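Local coordinates for protein transcriptional regulator, putative (Pseudomonas syringae pv. tomato, PDB 2R5F) that probably binds a sugar-type effector through this domain of a SorC-family regulator and so helps control transcription, at residues S152-E164 and L184-F198. Residues are numbered along the deposited sequence; the frame is centred on the assembly and turned at random.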
loop_
_atom_site.group_PDB
_atom_site.type_symbol
_atom_site.label_atom_id
_atom_site.label_comp_id
_atom_site.label_asym_id
_atom_site.label_seq_id
_atom_site.Cartn_x
_atom_site.Cartn_y
_atom_site.Cartn_z
ATOM N N SER A 152 8.676 13.727 4.069
ATOM C CA SER A 152 7.626 14.619 3.567
ATOM C C SER A 152 6.331 13.847 3.260
ATOM O O SER A 152 5.248 14.443 3.197
ATOM C CB SER A 152 8.104 15.410 2.331
ATOM O OG SER A 152 9.446 15.885 2.469
ATOM N N ILE A 153 6.430 12.534 3.082
ATOM C CA ILE A 153 5.249 11.734 2.695
ATOM C C ILE A 153 4.047 11.877 3.628
ATOM O O ILE A 153 4.183 11.802 4.844
ATOM C CB ILE A 153 5.604 10.265 2.470
ATOM C CG1 ILE A 153 6.391 10.135 1.155
ATOM C CG2 ILE A 153 4.342 9.397 2.396
ATOM C CD1 ILE A 153 7.274 8.955 1.177
ATOM N N THR A 154 2.879 12.107 3.032
ATOM C CA THR A 154 1.648 12.342 3.758
ATOM C C THR A 154 0.599 11.267 3.513
ATOM O O THR A 154 -0.301 11.108 4.316
ATOM C CB THR A 154 1.054 13.719 3.413
ATOM O OG1 THR A 154 0.589 13.720 2.060
ATOM C CG2 THR A 154 2.083 14.793 3.586
ATOM N N LEU A 155 0.711 10.555 2.393
ATOM C CA LEU A 155 -0.139 9.421 2.077
ATOM C C LEU A 155 0.709 8.259 1.583
ATOM O O LEU A 155 1.263 8.319 0.477
ATOM C CB LEU A 155 -1.152 9.794 1.000
ATOM C CG LEU A 155 -2.027 8.692 0.353
ATOM C CD1 LEU A 155 -2.959 8.002 1.329
ATOM C CD2 LEU A 155 -2.827 9.304 -0.782
ATOM N N ALA A 156 0.850 7.222 2.400
ATOM C CA ALA A 156 1.501 5.980 1.927
ATOM C C ALA A 156 0.470 4.992 1.468
ATOM O O ALA A 156 -0.465 4.702 2.188
ATOM C CB ALA A 156 2.417 5.368 2.998
ATOM N N ILE A 157 0.644 4.471 0.252
ATOM C CA ILE A 157 -0.206 3.434 -0.277
ATOM C C ILE A 157 0.589 2.127 -0.354
ATOM O O ILE A 157 1.598 2.046 -1.047
ATOM C CB ILE A 157 -0.732 3.792 -1.699
ATOM C CG1 ILE A 157 -1.250 5.239 -1.730
ATOM C CG2 ILE A 157 -1.769 2.724 -2.153
ATOM C CD1 ILE A 157 -1.595 5.716 -3.052
ATOM N N VAL A 158 0.142 1.100 0.358
ATOM C CA VAL A 158 0.959 -0.120 0.551
ATOM C C VAL A 158 0.146 -1.394 0.372
ATOM O O VAL A 158 -1.032 -1.460 0.748
ATOM C CB VAL A 158 1.669 -0.150 1.968
ATOM C CG1 VAL A 158 2.609 1.065 2.182
ATOM C CG2 VAL A 158 0.652 -0.261 3.114
ATOM N N GLY A 159 0.765 -2.414 -0.207
ATOM C CA GLY A 159 0.161 -3.719 -0.242
ATOM C C GLY A 159 0.646 -4.391 1.026
ATOM O O GLY A 159 1.510 -3.865 1.716
ATOM N N ILE A 160 0.092 -5.551 1.333
ATOM C CA ILE A 160 0.492 -6.298 2.519
ATOM C C ILE A 160 0.798 -7.702 2.021
ATOM O O ILE A 160 -0.058 -8.341 1.425
ATOM C CB ILE A 160 -0.629 -6.255 3.603
ATOM C CG1 ILE A 160 -0.807 -4.808 4.115
ATOM C CG2 ILE A 160 -0.314 -7.187 4.797
ATOM C CD1 ILE A 160 -2.187 -4.499 4.634
ATOM N N GLY A 161 2.037 -8.161 2.205
ATOM C CA GLY A 161 2.406 -9.519 1.810
ATOM C C GLY A 161 2.243 -10.535 2.943
ATOM O O GLY A 161 2.462 -10.221 4.113
ATOM N N GLU A 162 1.870 -11.758 2.599
ATOM C CA GLU A 162 1.853 -12.858 3.567
ATOM C C GLU A 162 3.160 -13.667 3.512
ATOM O O GLU A 162 3.751 -13.801 2.443
ATOM C CB GLU A 162 0.624 -13.754 3.318
ATOM C CG GLU A 162 0.704 -14.751 2.112
ATOM C CD GLU A 162 0.449 -14.114 0.724
ATOM O OE1 GLU A 162 0.966 -13.007 0.440
ATOM O OE2 GLU A 162 -0.273 -14.732 -0.100
ATOM N N LEU A 163 3.607 -14.194 4.660
ATOM C CA LEU A 163 4.721 -15.165 4.718
ATOM C C LEU A 163 4.250 -16.614 4.910
ATOM O O LEU A 163 3.773 -16.986 5.985
ATOM C CB LEU A 163 5.725 -14.804 5.816
ATOM C CG LEU A 163 7.205 -15.029 5.469
ATOM C CD1 LEU A 163 8.078 -14.443 6.538
ATOM C CD2 LEU A 163 7.559 -16.504 5.263
ATOM N N GLU A 164 4.462 -17.425 3.870
ATOM C CA GLU A 164 3.945 -18.795 3.715
ATOM C C GLU A 164 2.649 -18.715 2.918
ATOM O O GLU A 164 2.635 -18.197 1.805
ATOM C CB GLU A 164 3.675 -19.521 5.048
ATOM C CG GLU A 164 4.884 -19.840 5.910
ATOM C CD GLU A 164 4.487 -20.297 7.312
ATOM O OE1 GLU A 164 3.500 -21.061 7.455
ATOM O OE2 GLU A 164 5.175 -19.893 8.277
ATOM N N LEU A 184 12.817 -16.024 8.351
ATOM C CA LEU A 184 11.963 -15.070 9.054
ATOM C C LEU A 184 10.779 -15.741 9.749
ATOM O O LEU A 184 10.510 -15.464 10.920
ATOM C CB LEU A 184 11.512 -13.958 8.110
ATOM C CG LEU A 184 12.534 -12.825 7.924
ATOM C CD1 LEU A 184 12.626 -12.364 6.480
ATOM C CD2 LEU A 184 12.235 -11.652 8.849
ATOM N N ALA A 185 10.098 -16.635 9.031
ATOM C CA ALA A 185 8.923 -17.346 9.542
ATOM C C ALA A 185 9.174 -17.986 10.918
ATOM O O ALA A 185 8.509 -17.655 11.907
ATOM C CB ALA A 185 8.466 -18.398 8.527
ATOM N N GLU A 186 10.162 -18.875 10.969
ATOM C CA GLU A 186 10.563 -19.545 12.201
ATOM C C GLU A 186 10.978 -18.573 13.305
ATOM O O GLU A 186 10.917 -18.904 14.492
ATOM C CB GLU A 186 11.697 -20.539 11.916
ATOM C CG GLU A 186 11.291 -21.702 11.000
ATOM C CD GLU A 186 12.528 -22.544 10.557
ATOM O OE1 GLU A 186 13.743 -22.057 10.644
ATOM O OE2 GLU A 186 12.279 -23.699 10.123
ATOM N N ARG A 187 11.400 -17.372 12.923
ATOM C CA ARG A 187 11.769 -16.398 13.937
ATOM C C ARG A 187 10.525 -15.737 14.540
ATOM O O ARG A 187 10.480 -15.542 15.762
ATOM C CB ARG A 187 12.842 -15.401 13.455
ATOM C CG ARG A 187 13.967 -15.229 14.511
ATOM C CD ARG A 187 15.186 -14.456 14.008
ATOM N NE ARG A 187 14.944 -13.014 13.956
ATOM C CZ ARG A 187 15.896 -12.081 13.972
ATOM N NH1 ARG A 187 15.559 -10.796 13.913
ATOM N NH2 ARG A 187 17.185 -12.419 14.046
ATOM N N GLY A 188 9.515 -15.450 13.701
ATOM C CA GLY A 188 8.196 -14.995 14.159
ATOM C C GLY A 188 7.304 -14.271 13.140
ATOM O O GLY A 188 6.153 -13.953 13.443
ATOM N N ALA A 189 7.814 -14.016 11.933
ATOM C CA ALA A 189 7.099 -13.197 10.941
ATOM C C ALA A 189 5.916 -13.894 10.282
ATOM O O ALA A 189 5.986 -15.087 9.972
ATOM C CB ALA A 189 8.055 -12.678 9.883
ATOM N N VAL A 190 4.842 -13.120 10.078
ATOM C CA VAL A 190 3.618 -13.571 9.402
ATOM C C VAL A 190 3.393 -12.810 8.091
ATOM O O VAL A 190 2.665 -13.272 7.223
ATOM C CB VAL A 190 2.302 -13.432 10.286
ATOM C CG1 VAL A 190 2.434 -14.139 11.630
ATOM C CG2 VAL A 190 1.873 -11.954 10.452
ATOM N N GLY A 191 4.002 -11.640 7.961
ATOM C CA GLY A 191 3.750 -10.771 6.799
ATOM C C GLY A 191 4.752 -9.638 6.679
ATOM O O GLY A 191 5.679 -9.526 7.483
ATOM N N ASP A 192 4.552 -8.781 5.678
ATOM C CA ASP A 192 5.456 -7.660 5.432
ATOM C C ASP A 192 4.713 -6.510 4.789
ATOM O O ASP A 192 3.736 -6.703 4.049
ATOM C CB ASP A 192 6.631 -8.076 4.530
ATOM C CG ASP A 192 6.262 -8.093 3.037
ATOM O OD1 ASP A 192 5.731 -9.109 2.554
ATOM O OD2 ASP A 192 6.532 -7.104 2.329
ATOM N N ILE A 193 5.187 -5.308 5.106
ATOM C CA ILE A 193 4.885 -4.108 4.347
ATOM C C ILE A 193 6.252 -3.597 3.881
ATOM O O ILE A 193 7.179 -3.476 4.681
ATOM C CB ILE A 193 4.172 -3.030 5.185
ATOM C CG1 ILE A 193 2.749 -3.486 5.545
ATOM C CG2 ILE A 193 4.162 -1.725 4.404
ATOM C CD1 ILE A 193 2.016 -2.647 6.573
ATOM N N CYS A 194 6.366 -3.358 2.577
ATOM C CA CYS A 194 7.594 -2.863 1.937
ATOM C C CYS A 194 8.833 -3.723 2.190
ATOM O O CYS A 194 9.922 -3.195 2.295
ATOM C CB CYS A 194 7.884 -1.411 2.329
ATOM S SG CYS A 194 6.646 -0.227 1.730
ATOM N N LEU A 195 8.649 -5.040 2.272
ATOM C CA LEU A 195 9.710 -5.968 2.631
ATOM C C LEU A 195 10.189 -5.734 4.067
ATOM O O LEU A 195 11.254 -6.186 4.458
ATOM C CB LEU A 195 10.877 -5.886 1.635
ATOM C CG LEU A 195 11.279 -7.191 0.945
ATOM C CD1 LEU A 195 10.035 -7.993 0.455
ATOM C CD2 LEU A 195 12.218 -6.891 -0.200
ATOM N N ARG A 196 9.384 -5.039 4.863
ATOM C CA ARG A 196 9.643 -4.989 6.305
ATOM C C ARG A 196 8.689 -5.952 7.042
ATOM O O ARG A 196 7.494 -5.764 7.030
ATOM C CB ARG A 196 9.511 -3.549 6.816
ATOM C CG ARG A 196 10.393 -2.513 6.067
ATOM C CD ARG A 196 11.869 -2.793 6.319
ATOM N NE ARG A 196 12.740 -1.776 5.733
ATOM C CZ ARG A 196 13.674 -1.103 6.401
ATOM N NH1 ARG A 196 13.888 -1.335 7.690
ATOM N NH2 ARG A 196 14.398 -0.188 5.779
ATOM N N TYR A 197 9.244 -6.959 7.710
ATOM C CA TYR A 197 8.449 -8.034 8.299
ATOM C C TYR A 197 7.982 -7.741 9.720
ATOM O O TYR A 197 8.659 -7.052 10.471
ATOM C CB TYR A 197 9.225 -9.365 8.202
ATOM C CG TYR A 197 9.279 -9.881 6.775
ATOM C CD1 TYR A 197 10.251 -9.431 5.872
ATOM C CD2 TYR A 197 8.334 -10.782 6.316
ATOM C CE1 TYR A 197 10.277 -9.884 4.554
ATOM C CE2 TYR A 197 8.356 -11.242 5.012
ATOM C CZ TYR A 197 9.323 -10.793 4.133
ATOM O OH TYR A 197 9.301 -11.275 2.832
ATOM N N PHE A 198 6.812 -8.265 10.071
ATOM C CA PHE A 198 6.219 -8.095 11.399
ATOM C C PHE A 198 5.555 -9.388 11.855
ATOM O O PHE A 198 5.257 -10.271 11.040
ATOM C CB PHE A 198 5.193 -6.957 11.428
ATOM C CG PHE A 198 4.158 -7.033 10.337
ATOM C CD1 PHE A 198 3.079 -7.905 10.433
ATOM C CD2 PHE A 198 4.265 -6.242 9.213
ATOM C CE1 PHE A 198 2.135 -7.995 9.429
ATOM C CE2 PHE A 198 3.303 -6.315 8.193
ATOM C CZ PHE A 198 2.245 -7.192 8.296
HETATM O O HOH W 1 4.314 -3.699 0.764
#
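Leu163 and Tyr197 meet beside an antiparallel pairing in the Rossmann-like, putative sugar-binding domain. The far end of strand 155-162 pairs with a beta hairpin, strands 191-193 and 196-198, joined by a type I' turn from Ile193 to Arg196. Leu163 CD1 approaches the ring of Tyr197 obliquely, 3.6 Å from CE2, and the two side chains cross at about a right angle. The same methyl touches Leu184 CB and Ala189 CB, while CD2 lies 3.9 Å from Ala185 CB. Leu184 CD1 lies over one face of the Tyr197 ring, toward the rim. Asp192 CB sits over the centre of the opposite face.

Gly161 and Asp192 form a hydrogen-bonded pair. Gly161 N donates to Asp192 O in the carbonyl plane, at 2.9 Å, and Asp192 N returns a bond to Gly161 O. Leu163 N then donates to Val190 O; this bond is nearly straight at the hydrogen (169°), although the donor stands above the carbonyl plane. A classic beta bulge sets Val190 and Gly191 together opposite Phe198.

Aliphatic packing continues from Ile160 to Val158. Ile160 and Ile193 run alongside each other in the same direction, with their CG1 atoms 4.1 Å apart. Ile160 CG2 meets the edge of the Phe198 ring at CZ. Ile193 CG2 packs across Val158 CB at 3.8 Å. Helix 237-245 touches Ile160, Ile193 and Phe198. Beside this packing one water links the two segments, donating to Gly159 O and accepting from Cys194 N.

Asp192 holds its carboxylate over the Gly161 backbone (chi1 81°, chi2 -85°), with OD1 3.4 Å from Gly161 CA. Its OD2 accepts from Leu195 N on the anti side, forming an Asx motif.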